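PDB 3M7K: restriction endonuclease PacI from Pseudomonas alcaligenes, which probably recognises and cuts a rare eight-base-pair DNA target with an HNH nuclease active site, and is held here with its cleaved product. Local coordinates for residues A[28-33]-A[49-54]; A[59-64]-A[68-73]; A[91-94]-A[99-102]. All blocks are in the same frame, centred on the assembly; numbering follows the deposited sequence. Where two conformers were deposited one is given.

Contact 1: residues A[28-33]-A[49-54]; sequences MTWQNL and ATFLAW. With PT (platinum (II) ion), chain G; nucleotides of chain C; nucleotides of chain B.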
loop_
_atom_site.group_PDB
_atom_site.type_symbol
_atom_site.label_atom_id
_atom_site.label_comp_id
_atom_site.label_asym_id
_atom_site.label_seq_id
_atom_site.Cartn_x
_atom_site.Cartn_y
_atom_site.Cartn_z
ATOM N N MET A 28 20.088 10.768 -10.078
ATOM C CA MET A 28 19.088 9.797 -10.528
ATOM C C MET A 28 17.719 10.138 -9.930
ATOM O O MET A 28 16.708 10.089 -10.629
ATOM C CB MET A 28 19.536 8.367 -10.195
ATOM C CG MET A 28 18.539 7.246 -10.505
ATOM S SD MET A 28 18.586 6.595 -12.191
ATOM C CE MET A 28 17.682 7.863 -13.104
ATOM N N THR A 29 17.679 10.507 -8.648
ATOM C CA THR A 29 16.401 10.871 -8.038
ATOM C C THR A 29 15.833 12.154 -8.672
ATOM O O THR A 29 14.640 12.224 -8.940
ATOM C CB THR A 29 16.467 10.947 -6.512
ATOM O OG1 THR A 29 16.880 9.671 -6.016
ATOM C CG2 THR A 29 15.096 11.242 -5.935
ATOM N N TRP A 30 16.686 13.135 -8.954
ATOM C CA TRP A 30 16.227 14.340 -9.653
ATOM C C TRP A 30 15.663 14.038 -11.042
ATOM O O TRP A 30 14.609 14.582 -11.415
ATOM C CB TRP A 30 17.330 15.406 -9.756
ATOM C CG TRP A 30 16.957 16.547 -10.690
ATOM C CD1 TRP A 30 17.500 16.810 -11.919
ATOM C CD2 TRP A 30 15.944 17.540 -10.478
ATOM N NE1 TRP A 30 16.902 17.922 -12.474
ATOM C CE2 TRP A 30 15.947 18.390 -11.613
ATOM C CE3 TRP A 30 15.035 17.798 -9.438
ATOM C CZ2 TRP A 30 15.078 19.485 -11.739
ATOM C CZ3 TRP A 30 14.183 18.896 -9.553
ATOM C CH2 TRP A 30 14.216 19.728 -10.694
ATOM N N GLN A 31 16.359 13.190 -11.801
ATOM C CA GLN A 31 15.903 12.765 -13.138
ATOM C C GLN A 31 14.517 12.112 -13.043
ATOM O O GLN A 31 13.612 12.428 -13.825
ATOM C CB GLN A 31 16.924 11.785 -13.759
ATOM C CG GLN A 31 16.594 11.281 -15.173
ATOM C CD GLN A 31 17.644 10.281 -15.737
ATOM O OE1 GLN A 31 17.294 9.321 -16.432
ATOM N NE2 GLN A 31 18.927 10.514 -15.433
ATOM N N ASN A 32 14.347 11.234 -12.049
ATOM C CA ASN A 32 13.083 10.546 -11.856
ATOM C C ASN A 32 11.984 11.530 -11.489
ATOM O O ASN A 32 10.879 11.441 -12.009
ATOM C CB ASN A 32 13.209 9.468 -10.768
ATOM C CG ASN A 32 13.915 8.205 -11.272
ATOM O OD1 ASN A 32 13.754 7.807 -12.432
ATOM N ND2 ASN A 32 14.690 7.570 -10.402
ATOM N N LEU A 33 12.294 12.445 -10.572
ATOM C CA LEU A 33 11.340 13.443 -10.114
ATOM C C LEU A 33 10.824 14.249 -11.307
ATOM O O LEU A 33 9.612 14.417 -11.457
ATOM C CB LEU A 33 11.981 14.341 -9.046
ATOM C CG LEU A 33 11.086 15.309 -8.273
ATOM C CD1 LEU A 33 11.716 15.652 -6.935
ATOM C CD2 LEU A 33 10.874 16.571 -9.089
ATOM N N ALA A 49 19.597 22.301 -8.443
ATOM C CA ALA A 49 20.430 22.817 -7.334
ATOM C C ALA A 49 19.721 22.843 -5.956
ATOM O O ALA A 49 20.299 22.424 -4.923
ATOM C CB ALA A 49 21.005 24.222 -7.688
ATOM N N THR A 50 18.487 23.346 -5.951
ATOM C CA THR A 50 17.707 23.347 -4.719
ATOM C C THR A 50 17.338 21.915 -4.315
ATOM O O THR A 50 17.399 21.580 -3.122
ATOM C CB THR A 50 16.462 24.292 -4.741
ATOM O OG1 THR A 50 15.751 24.151 -3.503
ATOM C CG2 THR A 50 15.511 23.946 -5.854
ATOM N N PHE A 51 17.008 21.064 -5.285
ATOM C CA PHE A 51 16.709 19.667 -4.963
ATOM C C PHE A 51 17.897 18.965 -4.331
ATOM O O PHE A 51 17.727 18.256 -3.353
ATOM C CB PHE A 51 16.224 18.847 -6.164
ATOM C CG PHE A 51 16.033 17.381 -5.832
ATOM C CD1 PHE A 51 14.961 16.964 -5.041
ATOM C CD2 PHE A 51 16.966 16.437 -6.242
ATOM C CE1 PHE A 51 14.809 15.605 -4.703
ATOM C CE2 PHE A 51 16.834 15.097 -5.909
ATOM C CZ PHE A 51 15.753 14.677 -5.138
ATOM N N LEU A 52 19.091 19.164 -4.889
ATOM C CA LEU A 52 20.291 18.493 -4.375
ATOM C C LEU A 52 20.613 18.941 -2.957
ATOM O O LEU A 52 21.007 18.111 -2.131
ATOM C CB LEU A 52 21.505 18.659 -5.300
ATOM C CG LEU A 52 21.500 17.973 -6.678
ATOM C CD1 LEU A 52 22.831 18.254 -7.378
ATOM C CD2 LEU A 52 21.270 16.479 -6.610
ATOM N N ALA A 53 20.408 20.224 -2.662
ATOM C CA ALA A 53 20.592 20.712 -1.293
ATOM C C ALA A 53 19.528 20.146 -0.360
ATOM O O ALA A 53 19.812 19.812 0.791
ATOM C CB ALA A 53 20.592 22.255 -1.238
ATOM N N TRP A 54 18.297 20.068 -0.862
ATOM C CA TRP A 54 17.177 19.514 -0.107
ATOM C C TRP A 54 17.421 18.027 0.168
ATOM O O TRP A 54 17.177 17.551 1.290
ATOM C CB TRP A 54 15.875 19.760 -0.868
ATOM C CG TRP A 54 14.629 19.242 -0.199
ATOM C CD1 TRP A 54 13.834 19.909 0.706
ATOM C CD2 TRP A 54 14.051 17.956 -0.375
ATOM N NE1 TRP A 54 12.792 19.102 1.098
ATOM C CE2 TRP A 54 12.902 17.896 0.450
ATOM C CE3 TRP A 54 14.389 16.837 -1.155
ATOM C CZ2 TRP A 54 12.080 16.752 0.515
ATOM C CZ3 TRP A 54 13.570 15.701 -1.088
ATOM C CH2 TRP A 54 12.429 15.672 -0.261
HETATM PT PT PT G . 20.359 6.213 -13.255
ATOM P P DA C 3 16.529 3.541 -6.845
ATOM O OP1 DA C 3 16.897 3.061 -5.490
ATOM O OP2 DA C 3 16.718 4.977 -7.185
ATOM O "O5'" DA C 3 17.291 2.713 -7.952
ATOM C "C5'" DA C 3 17.740 1.394 -7.718
ATOM C "C4'" DA C 3 18.282 0.789 -9.014
ATOM O "O4'" DA C 3 17.345 1.057 -10.087
ATOM C "C3'" DA C 3 19.605 1.343 -9.540
ATOM O "O3'" DA C 3 20.220 0.360 -10.363
ATOM C "C2'" DA C 3 19.166 2.523 -10.404
ATOM C "C1'" DA C 3 17.907 1.940 -11.048
ATOM N N9 DA C 3 16.889 2.932 -11.403
ATOM C C8 DA C 3 16.598 4.106 -10.765
ATOM N N7 DA C 3 15.612 4.775 -11.320
ATOM C C5 DA C 3 15.242 3.981 -12.407
ATOM C C6 DA C 3 14.248 4.104 -13.414
ATOM N N6 DA C 3 13.409 5.138 -13.518
ATOM N N1 DA C 3 14.138 3.111 -14.322
ATOM C C2 DA C 3 14.967 2.060 -14.254
ATOM N N3 DA C 3 15.927 1.830 -13.361
ATOM C C4 DA C 3 16.015 2.839 -12.460
ATOM P P DA C 2 10.849 6.466 -5.262
ATOM O OP1 DA C 2 10.995 5.918 -3.897
ATOM O OP2 DA C 2 11.404 7.804 -5.570
ATOM O "O5'" DA C 2 11.402 5.452 -6.360
ATOM C "C5'" DA C 2 11.568 4.054 -6.023
ATOM C "C4'" DA C 2 12.611 3.401 -6.921
ATOM O "O4'" DA C 2 12.123 3.360 -8.285
ATOM C "C3'" DA C 2 13.959 4.105 -7.024
ATOM O "O3'" DA C 2 15.011 3.109 -7.153
ATOM C "C2'" DA C 2 13.850 4.985 -8.274
ATOM C "C1'" DA C 2 12.902 4.166 -9.159
ATOM N N9 DA C 2 11.924 4.926 -9.944
ATOM C C8 DA C 2 11.585 6.253 -9.874
ATOM N N7 DA C 2 10.648 6.625 -10.727
ATOM C C5 DA C 2 10.341 5.448 -11.393
ATOM C C6 DA C 2 9.411 5.145 -12.411
ATOM N N6 DA C 2 8.595 6.066 -12.937
ATOM N N1 DA C 2 9.352 3.858 -12.861
ATOM C C2 DA C 2 10.178 2.949 -12.325
ATOM N N3 DA C 2 11.098 3.120 -11.352
ATOM C C4 DA C 2 11.117 4.400 -10.929
ATOM P P DG B 3 19.213 15.532 -20.262
ATOM O OP1 DG B 3 18.579 16.726 -20.877
ATOM O OP2 DG B 3 19.604 15.555 -18.827
ATOM O "O5'" DG B 3 18.231 14.301 -20.513
ATOM C "C5'" DG B 3 17.749 14.015 -21.826
ATOM C "C4'" DG B 3 17.076 12.658 -21.798
ATOM O "O4'" DG B 3 18.098 11.618 -21.781
ATOM C "C3'" DG B 3 16.197 12.412 -20.567
ATOM O "O3'" DG B 3 15.058 11.639 -20.929
ATOM C "C2'" DG B 3 17.125 11.606 -19.665
ATOM C "C1'" DG B 3 17.733 10.725 -20.751
ATOM N N9 DG B 3 18.841 9.871 -20.328
ATOM C C8 DG B 3 19.745 10.087 -19.306
ATOM N N7 DG B 3 20.611 9.118 -19.168
ATOM C C5 DG B 3 20.248 8.201 -20.152
ATOM C C6 DG B 3 20.813 6.943 -20.490
ATOM O O6 DG B 3 21.786 6.399 -19.946
ATOM N N1 DG B 3 20.146 6.322 -21.558
ATOM C C2 DG B 3 19.057 6.853 -22.219
ATOM N N2 DG B 3 18.531 6.125 -23.219
ATOM N N3 DG B 3 18.524 8.033 -21.915
ATOM C C4 DG B 3 19.159 8.648 -20.876
#
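The Phe51 ring and the six-membered ring of Trp30 meet obliquely, their planes 35° apart and their centroids 5.8 Å apart. The two side chains slide past each other in opposite directions, which sets Trp30 CE3 3.6 Å from Phe51 CB. The outer end of the Phe51 ring lies against the backbone and side chains of helix 25-40: CE2 comes near Trp30 N, CZ of Phe51 lies 3.6 Å from Thr29 CG2, the two side chains crossing at about a right angle, and CE1 of Phe51 lies 3.8 Å from Leu33 CD1. With its CG anti to the backbone N (chi1 175°), Phe51 is extended toward the other helix and bridges segments whose axes come no closer than 10.4 Å, at 125°. Replacing Phe51 by an alanine would probably open a gap between the helices and leave Trp30, Thr29 and Leu33 without their common apolar partner. Thr29 OG1 is occupied on its own helix, bonded to Lys25 O. Met28 SD, with Met23, holds a platinum ion. Elsewhere on that helix, Asn32 reads adenine DA3 of chain C with both ends of its amide: OD1 accepts from N6 at 2.9 Å, and ND2 gives to N7 at 3.1 Å. The two Asn32 bonds are the paired asparagine-adenine contact of major-groove readout, consistent with a recognition helix, whose other side packs on helix 48-55 through Phe51.

Contact 2: residues A[59-64]-A[68-73]; sequences AQRHCG and ISEAGF. With ZN (zinc ion), chain D.
Arg61 and Glu70 form the charged part of this contact, lying side by side and pointing the same way. Arg61 grips the carboxylate side-on: NE reaches OE2 of Glu70 at 2.7 Å in an almost straight bond (177°) in the guanidinium plane, and NH2 reaches OE1 of Glu70 at 2.8 Å on its syn lone pair. The planes are turned 45° apart, and NE meets OE2 from above the carboxylate plane. Both groups have further partners: Ser58, Lys25 and Leu89 N for Glu70, Glu15 for Arg61 NH2.

Backbone bonds make up the second kind. Cys63 N gives to Ile68 O at 2.8 Å and Glu70 N gives to Arg61 O at 3.1 Å, bracketing His62 and Ser69 as a single antiparallel, non-hydrogen-bonded pair. A capping bond lies within 68-73, where Ser69 OG accepts from Gly72 N at 2.9 Å as N-cap of helix 70-74.

Cys63 CB and Ile68 CG2 make an apolar pair, and His62 CD2 is in van der Waals contact with Ser69 CB. Cys63 SG binds zinc at 2.4 Å. The backbone bridge and the buried ion pair join the chain before and after the Cys63-Cys66 turn, while zinc also links it to Cys109 and Cys112; the several charges round Glu70 probably keep its carboxylate ionised.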
loop_
_atom_site.group_PDB
_atom_site.type_symbol
_atom_site.label_atom_id
_atom_site.label_comp_id
_atom_site.label_asym_id
_atom_site.label_seq_id
_atom_site.Cartn_x
_atom_site.Cartn_y
_atom_site.Cartn_z
ATOM N N ALA A 59 23.598 9.386 4.536
ATOM C CA ALA A 59 23.629 9.032 5.947
ATOM C C ALA A 59 22.679 9.901 6.755
ATOM O O ALA A 59 22.319 9.558 7.877
ATOM C CB ALA A 59 25.064 9.120 6.500
ATOM N N GLN A 60 22.259 11.021 6.183
ATOM C CA GLN A 60 21.296 11.888 6.863
ATOM C C GLN A 60 19.849 11.607 6.475
ATOM O O GLN A 60 18.923 12.058 7.150
ATOM C CB GLN A 60 21.636 13.369 6.629
ATOM C CG GLN A 60 23.070 13.744 7.002
ATOM C CD GLN A 60 23.486 13.144 8.322
ATOM O OE1 GLN A 60 24.400 12.299 8.387
ATOM N NE2 GLN A 60 22.809 13.566 9.398
ATOM N N ARG A 61 19.646 10.849 5.402
ATOM C CA ARG A 61 18.287 10.601 4.891
ATOM C C ARG A 61 17.513 9.531 5.678
ATOM O O ARG A 61 17.982 8.405 5.831
ATOM C CB ARG A 61 18.320 10.254 3.398
ATOM C CG ARG A 61 18.621 11.462 2.501
ATOM C CD ARG A 61 18.292 11.169 1.049
ATOM N NE ARG A 61 19.227 10.228 0.412
ATOM C CZ ARG A 61 20.383 10.571 -0.155
ATOM N NH1 ARG A 61 20.805 11.843 -0.136
ATOM N NH2 ARG A 61 21.139 9.637 -0.737
ATOM N N HIS A 62 16.326 9.901 6.160
ATOM C CA HIS A 62 15.419 8.977 6.844
ATOM C C HIS A 62 14.031 9.275 6.317
ATOM O O HIS A 62 13.711 10.431 6.015
ATOM C CB HIS A 62 15.397 9.222 8.365
ATOM C CG HIS A 62 16.680 8.897 9.061
ATOM N ND1 HIS A 62 17.751 9.770 9.100
ATOM C CD2 HIS A 62 17.059 7.805 9.767
ATOM C CE1 HIS A 62 18.740 9.220 9.780
ATOM N NE2 HIS A 62 18.349 8.028 10.196
ATOM N N CYS A 63 13.203 8.245 6.220
ATOM C CA CYS A 63 11.840 8.414 5.756
ATOM C C CYS A 63 11.093 9.273 6.774
ATOM O O CYS A 63 11.175 9.023 7.972
ATOM C CB CYS A 63 11.166 7.048 5.633
ATOM S SG CYS A 63 9.360 7.120 5.336
ATOM N N GLY A 64 10.379 10.279 6.295
ATOM C CA GLY A 64 9.658 11.214 7.153
ATOM C C GLY A 64 8.385 10.662 7.782
ATOM O O GLY A 64 7.756 11.345 8.595
ATOM N N ILE A 68 12.730 5.126 8.893
ATOM C CA ILE A 68 13.789 4.216 8.475
ATOM C C ILE A 68 14.915 5.003 7.771
ATOM O O ILE A 68 14.639 5.953 7.038
ATOM C CB ILE A 68 13.260 3.068 7.595
ATOM C CG1 ILE A 68 14.296 1.929 7.550
ATOM C CG2 ILE A 68 12.907 3.573 6.164
ATOM C CD1 ILE A 68 13.749 0.643 7.024
ATOM N N SER A 69 16.165 4.608 8.016
ATOM C CA SER A 69 17.313 5.245 7.374
ATOM C C SER A 69 17.425 4.700 5.957
ATOM O O SER A 69 16.893 3.615 5.647
ATOM C CB SER A 69 18.600 4.944 8.144
ATOM O OG SER A 69 18.926 3.566 8.026
ATOM N N GLU A 70 18.110 5.444 5.097
ATOM C CA GLU A 70 18.351 4.966 3.742
ATOM C C GLU A 70 19.059 3.593 3.719
ATOM O O GLU A 70 18.710 2.723 2.906
ATOM C CB GLU A 70 19.140 6.005 2.953
ATOM C CG GLU A 70 19.333 5.629 1.522
ATOM C CD GLU A 70 19.586 6.818 0.654
ATOM O OE1 GLU A 70 20.751 7.010 0.251
ATOM O OE2 GLU A 70 18.623 7.562 0.382
ATOM N N ALA A 71 20.044 3.405 4.595
ATOM C CA ALA A 71 20.736 2.104 4.704
ATOM C C ALA A 71 19.802 1.004 5.202
ATOM O O ALA A 71 19.850 -0.127 4.711
ATOM C CB ALA A 71 21.996 2.205 5.596
ATOM N N GLY A 72 18.947 1.348 6.168
ATOM C CA GLY A 72 17.931 0.418 6.681
ATOM C C GLY A 72 16.985 -0.018 5.574
ATOM O O GLY A 72 16.738 -1.214 5.377
ATOM N N PHE A 73 16.477 0.943 4.817
ATOM C CA PHE A 73 15.608 0.607 3.703
ATOM C C PHE A 73 16.295 -0.231 2.633
ATOM O O PHE A 73 15.705 -1.157 2.101
ATOM C CB PHE A 73 15.000 1.857 3.076
ATOM C CG PHE A 73 13.885 1.558 2.130
ATOM C CD1 PHE A 73 12.637 1.164 2.621
ATOM C CD2 PHE A 73 14.069 1.648 0.753
ATOM C CE1 PHE A 73 11.578 0.868 1.759
ATOM C CE2 PHE A 73 12.978 1.368 -0.137
ATOM C CZ PHE A 73 11.752 0.967 0.387
HETATM ZN ZN ZN D . 8.880 4.761 5.394
#

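Contact 3: residues A[91-94]-A[99-102]; sequences VDRS and GYSP. With MG (magnesium ion), chain F; nucleotides of chain C; nucleotides of chain E.
The beta-beta-alpha-metal motif of the HNH nucleases, built here from strands 90-93 and 105-108 and helix 110-116, contributes its first strand to this contact, where Arg93 and Val91 meet Tyr100 of the connecting loop. Arg93 CG sits over one face of the Tyr100 ring, 3.7 Å from its centroid, in a CH-pi contact only 13° off the ring normal. Val91 CG1 comes to the edge of the same ring, 3.6 Å from CE1 of Tyr100 and in the ring plane. These contacts, with Leu33 and Ala37 of helix 25-40, help to place the phenol, and Tyr100 OH gives a hydrogen bond to OP2 of DT1 of chain C at 2.6 Å.

Beyond CG the arginine bends at chi3 (-68°), and its guanidinium, turned 75° from the ring, leads on to the cut DNA. Arg93 NE bonds to OP1 of DT1 of chain C at 2.8 Å, while NH2 is shared between that oxygen and OP1 of DT10 of chain E. NH1 is taken up by the carbonyls of Ser96 and Glu98, which helps fix the rotation of the group. The positive charge probably steadies the phosphates at the break.

Asp92, directed away from Tyr100, holds the magnesium ion with Asn113. Magnesium lies 2.5 Å from O3' of DT10 of chain E. It also binds water 1, which lies over one face of the Arg93 guanidinium and donates to Arg93 O at 2.8 Å.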
loop_
_atom_site.group_PDB
_atom_site.type_symbol
_atom_site.label_atom_id
_atom_site.label_comp_id
_atom_site.label_asym_id
_atom_site.label_seq_id
_atom_site.Cartn_x
_atom_site.Cartn_y
_atom_site.Cartn_z
ATOM N N VAL A 91 10.624 10.786 -2.809
ATOM C CA VAL A 91 9.977 12.047 -2.444
ATOM C C VAL A 91 8.449 11.925 -2.471
ATOM O O VAL A 91 7.879 11.556 -3.497
ATOM C CB VAL A 91 10.411 13.184 -3.413
ATOM C CG1 VAL A 91 9.785 14.506 -2.995
ATOM C CG2 VAL A 91 11.940 13.315 -3.468
ATOM N N ASP A 92 7.804 12.212 -1.339
ATOM C CA ASP A 92 6.348 12.242 -1.235
ATOM C C ASP A 92 5.854 13.676 -1.454
ATOM O O ASP A 92 6.349 14.615 -0.823
ATOM C CB ASP A 92 5.893 11.803 0.157
ATOM C CG ASP A 92 4.412 12.020 0.384
ATOM O OD1 ASP A 92 3.636 11.624 -0.508
ATOM O OD2 ASP A 92 4.014 12.574 1.454
ATOM N N ARG A 93 4.889 13.829 -2.345
ATOM C CA ARG A 93 4.111 15.066 -2.451
ATOM C C ARG A 93 3.070 14.988 -1.333
ATOM O O ARG A 93 2.048 14.290 -1.471
ATOM C CB ARG A 93 3.477 15.152 -3.836
ATOM C CG ARG A 93 4.507 15.101 -4.985
ATOM C CD ARG A 93 3.845 14.936 -6.369
ATOM N NE ARG A 93 3.211 13.617 -6.568
ATOM C CZ ARG A 93 1.899 13.387 -6.445
ATOM N NH1 ARG A 93 1.069 14.379 -6.148
ATOM N NH2 ARG A 93 1.408 12.167 -6.641
ATOM N N SER A 94 3.382 15.632 -0.207
ATOM C CA SER A 94 2.563 15.618 1.013
ATOM C C SER A 94 1.077 15.673 0.714
ATOM O O SER A 94 0.310 14.783 1.075
ATOM C CB SER A 94 2.875 16.854 1.883
ATOM O OG SER A 94 3.772 16.492 2.906
ATOM N N GLY A 99 1.829 19.431 -6.520
ATOM C CA GLY A 99 3.022 18.953 -7.209
ATOM C C GLY A 99 4.265 18.836 -6.328
ATOM O O GLY A 99 4.188 18.872 -5.091
ATOM N N TYR A 100 5.413 18.687 -6.977
ATOM C CA TYR A 100 6.710 18.672 -6.289
ATOM C C TYR A 100 7.207 20.082 -6.039
ATOM O O TYR A 100 7.364 20.855 -6.980
ATOM C CB TYR A 100 7.751 17.950 -7.130
ATOM C CG TYR A 100 7.608 16.442 -7.154
ATOM C CD1 TYR A 100 8.027 15.668 -6.077
ATOM C CD2 TYR A 100 7.087 15.794 -8.270
ATOM C CE1 TYR A 100 7.922 14.298 -6.102
ATOM C CE2 TYR A 100 6.974 14.402 -8.311
ATOM C CZ TYR A 100 7.399 13.662 -7.226
ATOM O OH TYR A 100 7.290 12.285 -7.243
ATOM N N SER A 101 7.457 20.406 -4.774
ATOM C CA SER A 101 7.958 21.713 -4.376
ATOM C C SER A 101 8.636 21.579 -3.021
ATOM O O SER A 101 8.318 20.664 -2.276
ATOM C CB SER A 101 6.806 22.732 -4.288
ATOM O OG SER A 101 6.002 22.495 -3.146
ATOM N N PRO A 102 9.566 22.497 -2.689
ATOM C CA PRO A 102 10.148 22.508 -1.351
ATOM C C PRO A 102 9.092 22.467 -0.238
ATOM O O PRO A 102 9.253 21.725 0.730
ATOM C CB PRO A 102 10.913 23.843 -1.325
ATOM C CG PRO A 102 11.386 23.991 -2.754
ATOM C CD PRO A 102 10.237 23.459 -3.591
HETATM MG MG MG F . 3.465 10.303 -2.474
ATOM O OP3 DT C 1 3.782 9.388 -8.639
ATOM P P DT C 1 4.767 10.148 -7.824
ATOM O OP1 DT C 1 4.304 11.006 -6.741
ATOM O OP2 DT C 1 5.616 10.895 -8.751
ATOM O "O5'" DT C 1 5.607 8.937 -7.200
ATOM C "C5'" DT C 1 6.897 9.012 -6.740
ATOM C "C4'" DT C 1 7.315 7.595 -6.348
ATOM O "O4'" DT C 1 6.524 6.625 -7.068
ATOM C "C3'" DT C 1 8.759 7.286 -6.642
ATOM O "O3'" DT C 1 9.292 6.443 -5.618
ATOM C "C2'" DT C 1 8.679 6.589 -8.006
ATOM C "C1'" DT C 1 7.342 5.847 -7.926
ATOM N N1 DT C 1 6.705 5.777 -9.249
ATOM C C2 DT C 1 6.581 4.553 -9.867
ATOM O O2 DT C 1 6.958 3.505 -9.384
ATOM N N3 DT C 1 5.988 4.583 -11.097
ATOM C C4 DT C 1 5.522 5.703 -11.764
ATOM O O4 DT C 1 5.016 5.605 -12.874
ATOM C C5 DT C 1 5.673 6.964 -11.073
ATOM C C7 DT C 1 5.195 8.243 -11.718
ATOM C C6 DT C 1 6.255 6.944 -9.853
ATOM P P DT E 10 -0.961 9.622 -7.129
ATOM O OP1 DT E 10 -1.209 10.745 -6.197
ATOM O OP2 DT E 10 -0.750 9.826 -8.586
ATOM O "O5'" DT E 10 0.319 8.816 -6.606
ATOM C "C5'" DT E 10 0.464 8.600 -5.218
ATOM C "C4'" DT E 10 1.597 7.629 -4.924
ATOM O "O4'" DT E 10 1.310 6.386 -5.598
ATOM C "C3'" DT E 10 2.982 7.988 -5.444
ATOM O "O3'" DT E 10 3.585 8.997 -4.635
ATOM C "C2'" DT E 10 3.671 6.626 -5.348
ATOM C "C1'" DT E 10 2.527 5.678 -5.751
ATOM N N1 DT E 10 2.579 5.248 -7.216
ATOM C C2 DT E 10 3.089 3.991 -7.513
ATOM O O2 DT E 10 3.489 3.230 -6.650
ATOM N N3 DT E 10 3.126 3.659 -8.844
ATOM C C4 DT E 10 2.710 4.469 -9.887
ATOM O O4 DT E 10 2.772 4.090 -11.070
ATOM C C5 DT E 10 2.194 5.774 -9.510
ATOM C C7 DT E 10 1.702 6.751 -10.566
ATOM C C6 DT E 10 2.157 6.097 -8.209
HETATM O O HOH W 1 1.957 11.972 -3.003
HETATM O O HOH W 2 1.836 8.843 -1.566
#

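All three contacts are largely buried, yet they differ in chemistry. Contact 1 is an apolar meeting of two helices, contact 2 is polar and ionic beside a four-cysteine zinc site, probably structural, and contact 3 combines ring packing with phosphate binding at the magnesium site. Contacts 1 and 3 share one core: Trp54 and Phe51 pack on Val91, and Leu33 packs on Tyr100, so the base-reading helix and the cleavage site rest against each other. Contact 2 stands apart, its centre about 16 Å from that of contact 1 and about 18 Å from that of contact 3. Bound DNA lies along contacts 1 and 3, whereas the nearest atoms of contact 2 are about 6 Å from the nucleic acid.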